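Local coordinates for protein carbohydrate esterase family 2 (CE2) (Chaetomium olivicolor, PDB 4XVH) that probably removes acetyl groups from xylan and related plant polysaccharides, joining an SGNH-type esterase domain to an N-terminal jelly-roll beta-sandwich, at residues S16-G21 with S83-G88; G40-D45 with G88-G93. All blocks are in the same frame, centred on the assembly; numbering follows the deposited sequence.

How the contacts relate
Contact 1 and contact 2 lie side by side at one end of the jelly-roll beta-sandwich, with centres 7 Å apart. They share Gly88, where the 83-88 loop runs into strand 88-97, and their segments alternate along the chain. A probable hydrogen bond of 2.7 Å between Tyr87 O and Thr41 N ties the loop of contact 1 to segment 40-45. Ser83 OG and Ser43 N, 3.1 Å apart, probably form a second. Arg81 serves both contacts, bonding Ser16 O, Gly88 O and Asn42 OD1. The bound polyether reaches the pair through Ala86 and Tyr87 of contact 1, while the CA of Gly40 in contact 2 is about 5 Å from the nearest polyether atom.

Contact 1. Residues S16-G21 with S83-G88; sequences SWPGTG and SEPAYG. With PEU (2,5,8,11,14,17,20,23,26,29,32,35,38,41,44,47,50,53,56,59,62,65,68,71,74,77,80-heptacosaoxadooctacontan-82-ol), chain C.
Trp17, whose ring meets Pro85, carries a carbonyl oxygen that is gripped more than once. Thr20 OG1 donates to Trp17 O over 2.7 Å, at a C=O...donor angle of 148°, and Thr20 N adds a weak bond across the type II turn from Trp17 to Thr20. Pro18 lies beside the 83-88 loop, and the Trp17 ring reaches back to it through CE3. Pro85 makes most of the contacts on its side, to Ser16, Trp17 and Pro18. Its CD lies 3.2 Å from Ser16 O, a backbone oxygen also bonded by Arg81, and its CG comes obliquely to the Trp17 ring, 4.2 Å from CE3. Ser16 OG, swung anti to its own backbone nitrogen (chi1 176°), passes alongside Pro85 CB and is hydrogen-bonded to Ala190 N. The two proline rings cross at about a right angle, CD of Pro18 to CD of Pro85 4.0 Å apart. Pro18 CA also points a C-H at Ser83 O, 3.3 Å away, the nearest thing to a partner for an oxygen buried here without a hydrogen bond. Glu84 brushes Pro18 CG with its CB, while its carboxylate leads off to Ser162 of the pocket.

Beyond the turn closed by Tyr87 N to Glu84 O at 3.1 Å, the loop meets the polyether. Ether oxygen OAK lies over one face of the Tyr87 ring, 3.8 Å from CZ and offset toward the rim, and the hydroxyl bonds Asn133 ND2. An alanine here would remove the ring, and Asn133 ND2 would probably lose its hydroxyl partner and OAK the ring face it lies over. These sandwich loops pack on the SGNH domain, Trp17 on Val159, Pro18 on Val158, Pro18 and Glu84 on Val121, and lend Ala86 and Tyr87 to a ligand pocket that includes Ser118 and His306.

Contact 2. Residues G40-D45 with G88-G93; sequences GTNSVD and GSIFLG
Gly40 and Gly88 face each other as an antiparallel, non-hydrogen-bonded pair with their CA atoms 4.1 Å apart. The segments then part company, their touching stretches running 56° from each other, so the bridge is a single point of pairing. Both glycines suit this closeness: a CB on Gly88 would fall about 2.8 Å from Thr41 N, and one on Gly40 would clash with Gly88 CA. Thr41 O and Gly88 N are 3.4 Å apart, but the angle is too poor for a bond.

Asn42 points toward the other strand. With CG anti to its own carbonyl carbon (chi1 -58°), the amide lies across the backbone of Gly88 and Ser89. OD1 sits 3.1 Å from Ser89 N without the angle for a hydrogen bond, and accepts one from Arg81 NH1 instead; ND2 donates one to Ser39 O. The Ile90 side chain slides past Asn42 in the opposite direction, CG1 coming 3.8 Å from Asn42 CG. Farther along, CD1 of Ile90 reaches CG1 of Val44 at 3.6 Å. Ile90 also packs on Ile35 and Val44 on Ile56, which places this apolar pair between two sheets. Gly40 ends strand 31-40, in the sheet of strand 88-97, and the chain crosses by Asn42 to strand 44-48 of the other sheet.

The chemistry implies a seam held by close fit and apolar packing rather than by clear hydrogen bonds between its two segments: the buried Asn42 amide is satisfied from outside, and its bonds to Arg81 and Ser39 are likely to fix its rotation at this crossing.

Contact 1. Residues S16-G21 with S83-G88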
loop_
_atom_site.group_PDB
_atom_site.type_symbol
_atom_site.label_atom_id
_atom_site.label_comp_id
_atom_site.label_asym_id
_atom_site.label_seq_id
_atom_site.Cartn_x
_atom_site.Cartn_y
_atom_site.Cartn_z
ATOM N N SER A 16 -1.154 11.171 1.955
ATOM C CA SER A 16 -2.168 10.494 2.754
ATOM C C SER A 16 -2.008 8.975 2.676
ATOM O O SER A 16 -1.763 8.318 3.684
ATOM C CB SER A 16 -3.562 10.897 2.268
ATOM O OG SER A 16 -4.544 10.176 2.980
ATOM N N TRP A 17 -2.153 8.395 1.486
ATOM C CA TRP A 17 -1.969 6.948 1.355
ATOM C C TRP A 17 -0.512 6.513 1.647
ATOM O O TRP A 17 0.431 7.295 1.495
ATOM C CB TRP A 17 -2.401 6.506 -0.058
ATOM C CG TRP A 17 -3.855 6.730 -0.338
ATOM C CD1 TRP A 17 -4.394 7.645 -1.214
ATOM C CD2 TRP A 17 -4.977 6.075 0.299
ATOM N NE1 TRP A 17 -5.779 7.573 -1.181
ATOM C CE2 TRP A 17 -6.158 6.617 -0.267
ATOM C CE3 TRP A 17 -5.095 5.089 1.293
ATOM C CZ2 TRP A 17 -7.440 6.192 0.120
ATOM C CZ3 TRP A 17 -6.374 4.667 1.669
ATOM C CH2 TRP A 17 -7.522 5.214 1.080
ATOM N N PRO A 18 -0.326 5.256 2.086
ATOM C CA PRO A 18 1.024 4.719 2.268
ATOM C C PRO A 18 1.790 4.771 0.962
ATOM O O PRO A 18 1.189 4.587 -0.106
ATOM C CB PRO A 18 0.784 3.251 2.670
ATOM C CG PRO A 18 -0.621 3.227 3.218
ATOM C CD PRO A 18 -1.356 4.233 2.342
ATOM N N GLY A 19 3.093 5.016 1.043
ATOM C CA GLY A 19 3.937 4.960 -0.146
ATOM C C GLY A 19 3.929 6.246 -0.940
ATOM O O GLY A 19 4.764 6.396 -1.839
ATOM N N THR A 20 3.016 7.181 -0.635
ATOM C CA THR A 20 2.981 8.406 -1.443
ATOM C C THR A 20 4.177 9.312 -1.139
ATOM O O THR A 20 4.773 9.245 -0.056
ATOM C CB THR A 20 1.689 9.210 -1.228
ATOM O OG1 THR A 20 1.471 9.405 0.171
ATOM C CG2 THR A 20 0.491 8.448 -1.871
ATOM N N GLY A 21 4.524 10.187 -2.075
ATOM C CA GLY A 21 5.699 11.014 -1.858
ATOM C C GLY A 21 6.143 11.781 -3.073
ATOM O O GLY A 21 5.310 12.160 -3.905
ATOM N N SER A 83 4.001 5.028 6.382
ATOM C CA SER A 83 2.864 4.805 7.268
ATOM C C SER A 83 1.531 5.172 6.633
ATOM O O SER A 83 1.469 5.508 5.440
ATOM C CB SER A 83 3.047 5.603 8.577
ATOM O OG SER A 83 3.232 6.984 8.303
ATOM N N GLU A 84 0.461 5.154 7.427
ATOM C CA GLU A 84 -0.888 5.164 6.843
ATOM C C GLU A 84 -1.777 6.284 7.404
ATOM O O GLU A 84 -1.478 6.861 8.449
ATOM C CB GLU A 84 -1.553 3.797 7.079
ATOM C CG GLU A 84 -1.892 3.573 8.576
ATOM C CD GLU A 84 -2.570 2.232 8.813
ATOM O OE1 GLU A 84 -3.717 2.051 8.316
ATOM O OE2 GLU A 84 -1.937 1.366 9.468
ATOM N N PRO A 85 -2.879 6.584 6.712
ATOM C CA PRO A 85 -3.711 7.718 7.126
ATOM C C PRO A 85 -4.251 7.613 8.546
ATOM O O PRO A 85 -4.443 8.647 9.190
ATOM C CB PRO A 85 -4.874 7.704 6.119
ATOM C CG PRO A 85 -4.554 6.683 5.106
ATOM C CD PRO A 85 -3.236 6.071 5.380
ATOM N N ALA A 86 -4.461 6.395 9.029
ATOM C CA ALA A 86 -5.078 6.221 10.337
ATOM C C ALA A 86 -4.234 6.861 11.435
ATOM O O ALA A 86 -4.774 7.254 12.456
ATOM C CB ALA A 86 -5.293 4.734 10.659
ATOM N N TYR A 87 -2.918 6.952 11.223
ATOM C CA TYR A 87 -2.023 7.501 12.245
ATOM C C TYR A 87 -1.776 8.997 12.043
ATOM O O TYR A 87 -1.484 9.713 12.995
ATOM C CB TYR A 87 -0.685 6.750 12.263
ATOM C CG TYR A 87 -0.766 5.387 12.927
ATOM C CD1 TYR A 87 -0.667 5.252 14.312
ATOM C CD2 TYR A 87 -0.984 4.234 12.167
ATOM C CE1 TYR A 87 -0.763 4.004 14.916
ATOM C CE2 TYR A 87 -1.075 2.974 12.773
ATOM C CZ TYR A 87 -0.963 2.870 14.144
ATOM O OH TYR A 87 -1.066 1.612 14.721
ATOM N N GLY A 88 -1.874 9.455 10.794
ATOM C CA GLY A 88 -1.768 10.884 10.491
ATOM C C GLY A 88 -1.453 11.106 9.028
ATOM O O GLY A 88 -1.473 10.165 8.243
HETATM C CAA PEU C . -5.242 11.223 13.800
HETATM O OAB PEU C . -5.517 10.175 14.746
HETATM C CAC PEU C . -6.906 10.209 15.255
HETATM C CAD PEU C . -7.407 9.151 16.310
HETATM O OAE PEU C . -6.668 9.181 17.555
HETATM C CAF PEU C . -5.256 8.827 17.419
HETATM C CAG PEU C . -4.807 7.378 17.161
HETATM O OAH PEU C . -5.352 6.684 16.028
HETATM C CAI PEU C . -4.687 5.404 15.836
HETATM C CAJ PEU C . -5.406 4.504 14.824
HETATM O OAK PEU C . -4.677 3.262 14.629
HETATM C CAL PEU C . -5.560 2.276 14.054
HETATM C CAM PEU C . -4.907 0.919 13.816
HETATM O OAN PEU C . -6.027 0.074 13.485
HETATM C CAO PEU C . -5.690 -1.322 13.322
HETATM C CAP PEU C . -7.072 -1.899 13.551
HETATM O OAQ PEU C . -7.463 -3.294 13.544
HETATM C CAR PEU C . -6.742 -4.227 14.409
HETATM C CAS PEU C . -5.339 -4.759 14.022
HETATM O OAT PEU C . -5.319 -5.570 12.780
HETATM C CAU PEU C . -5.712 -4.887 11.551
HETATM C CAV PEU C . -5.679 -5.834 10.333
HETATM O OAW PEU C . -6.018 -5.252 9.049
#

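Contact 2. Residues G40-D45 with G88-G93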
loop_
_atom_site.group_PDB
_atom_site.type_symbol
_atom_site.label_atom_id
_atom_site.label_comp_id
_atom_site.label_asym_id
_atom_site.label_seq_id
_atom_site.Cartn_x
_atom_site.Cartn_y
_atom_site.Cartn_z
ATOM N N GLY A 40 -1.024 14.125 13.416
ATOM C CA GLY A 40 -0.831 12.814 14.004
ATOM C C GLY A 40 0.604 12.358 13.894
ATOM O O GLY A 40 1.532 13.168 14.010
ATOM N N THR A 41 0.812 11.067 13.673
ATOM C CA THR A 41 2.184 10.582 13.609
ATOM C C THR A 41 2.408 9.992 12.220
ATOM O O THR A 41 1.464 9.564 11.556
ATOM C CB THR A 41 2.516 9.532 14.724
ATOM O OG1 THR A 41 1.521 8.508 14.725
ATOM C CG2 THR A 41 2.611 10.176 16.129
ATOM N N ASN A 42 3.657 10.024 11.776
ATOM C CA ASN A 42 4.009 9.683 10.400
ATOM C C ASN A 42 5.417 9.157 10.376
ATOM O O ASN A 42 6.191 9.465 11.287
ATOM C CB ASN A 42 3.934 10.912 9.480
ATOM C CG ASN A 42 2.581 11.555 9.483
ATOM O OD1 ASN A 42 1.690 11.151 8.738
ATOM N ND2 ASN A 42 2.397 12.544 10.356
ATOM N N SER A 43 5.791 8.424 9.329
ATOM C CA SER A 43 7.227 8.238 9.091
ATOM C C SER A 43 7.428 8.111 7.605
ATOM O O SER A 43 6.518 7.715 6.886
ATOM C CB SER A 43 7.805 7.025 9.829
ATOM O OG SER A 43 7.292 5.809 9.340
ATOM N N VAL A 44 8.614 8.483 7.159
ATOM C CA VAL A 44 8.938 8.488 5.757
ATOM C C VAL A 44 10.324 7.922 5.607
ATOM O O VAL A 44 11.138 7.990 6.558
ATOM C CB VAL A 44 8.919 9.936 5.144
ATOM C CG1 VAL A 44 7.542 10.594 5.279
ATOM C CG2 VAL A 44 10.001 10.794 5.820
ATOM N N ASP A 45 10.583 7.373 4.424
ATOM C CA ASP A 45 11.929 7.058 3.947
ATOM C C ASP A 45 12.423 8.199 3.084
ATOM O O ASP A 45 11.715 8.595 2.152
ATOM C CB ASP A 45 11.935 5.788 3.092
ATOM C CG ASP A 45 11.933 4.519 3.899
ATOM O OD1 ASP A 45 11.985 4.576 5.152
ATOM O OD2 ASP A 45 11.928 3.441 3.257
ATOM N N GLY A 88 -1.874 9.455 10.794
ATOM C CA GLY A 88 -1.768 10.884 10.491
ATOM C C GLY A 88 -1.453 11.106 9.028
ATOM O O GLY A 88 -1.473 10.165 8.243
ATOM N N SER A 89 -1.149 12.336 8.652
ATOM C CA SER A 89 -0.695 12.602 7.292
ATOM C C SER A 89 0.273 13.794 7.254
ATOM O O SER A 89 0.430 14.493 8.245
ATOM C CB SER A 89 -1.888 12.843 6.367
ATOM O OG SER A 89 -2.613 13.977 6.779
ATOM N N ILE A 90 0.934 13.996 6.115
ATOM C CA ILE A 90 1.828 15.137 5.934
ATOM C C ILE A 90 1.314 16.011 4.792
ATOM O O ILE A 90 1.018 15.504 3.708
ATOM C CB ILE A 90 3.287 14.699 5.631
ATOM C CG1 ILE A 90 3.834 13.869 6.803
ATOM C CG2 ILE A 90 4.150 15.941 5.386
ATOM C CD1 ILE A 90 5.016 12.947 6.440
ATOM N N PHE A 91 1.154 17.309 5.033
ATOM C CA PHE A 91 0.786 18.207 3.933
ATOM C C PHE A 91 2.039 18.921 3.427
ATOM O O PHE A 91 2.674 19.661 4.187
ATOM C CB PHE A 91 -0.275 19.214 4.377
ATOM C CG PHE A 91 -1.637 18.596 4.637
ATOM C CD1 PHE A 91 -1.886 17.887 5.810
ATOM C CD2 PHE A 91 -2.673 18.759 3.722
ATOM C CE1 PHE A 91 -3.156 17.326 6.045
ATOM C CE2 PHE A 91 -3.943 18.212 3.952
ATOM C CZ PHE A 91 -4.178 17.504 5.115
ATOM N N LEU A 92 2.404 18.686 2.164
ATOM C CA LEU A 92 3.644 19.216 1.619
ATOM C C LEU A 92 3.518 20.690 1.272
ATOM O O LEU A 92 2.438 21.154 0.878
ATOM C CB LEU A 92 4.077 18.429 0.379
ATOM C CG LEU A 92 4.585 16.997 0.652
ATOM C CD1 LEU A 92 5.189 16.415 -0.596
ATOM C CD2 LEU A 92 5.626 17.012 1.752
ATOM N N GLY A 93 4.632 21.410 1.418
ATOM C CA GLY A 93 4.751 22.790 0.968
ATOM C C GLY A 93 5.564 22.873 -0.318
ATOM O O GLY A 93 5.392 22.047 -1.225
#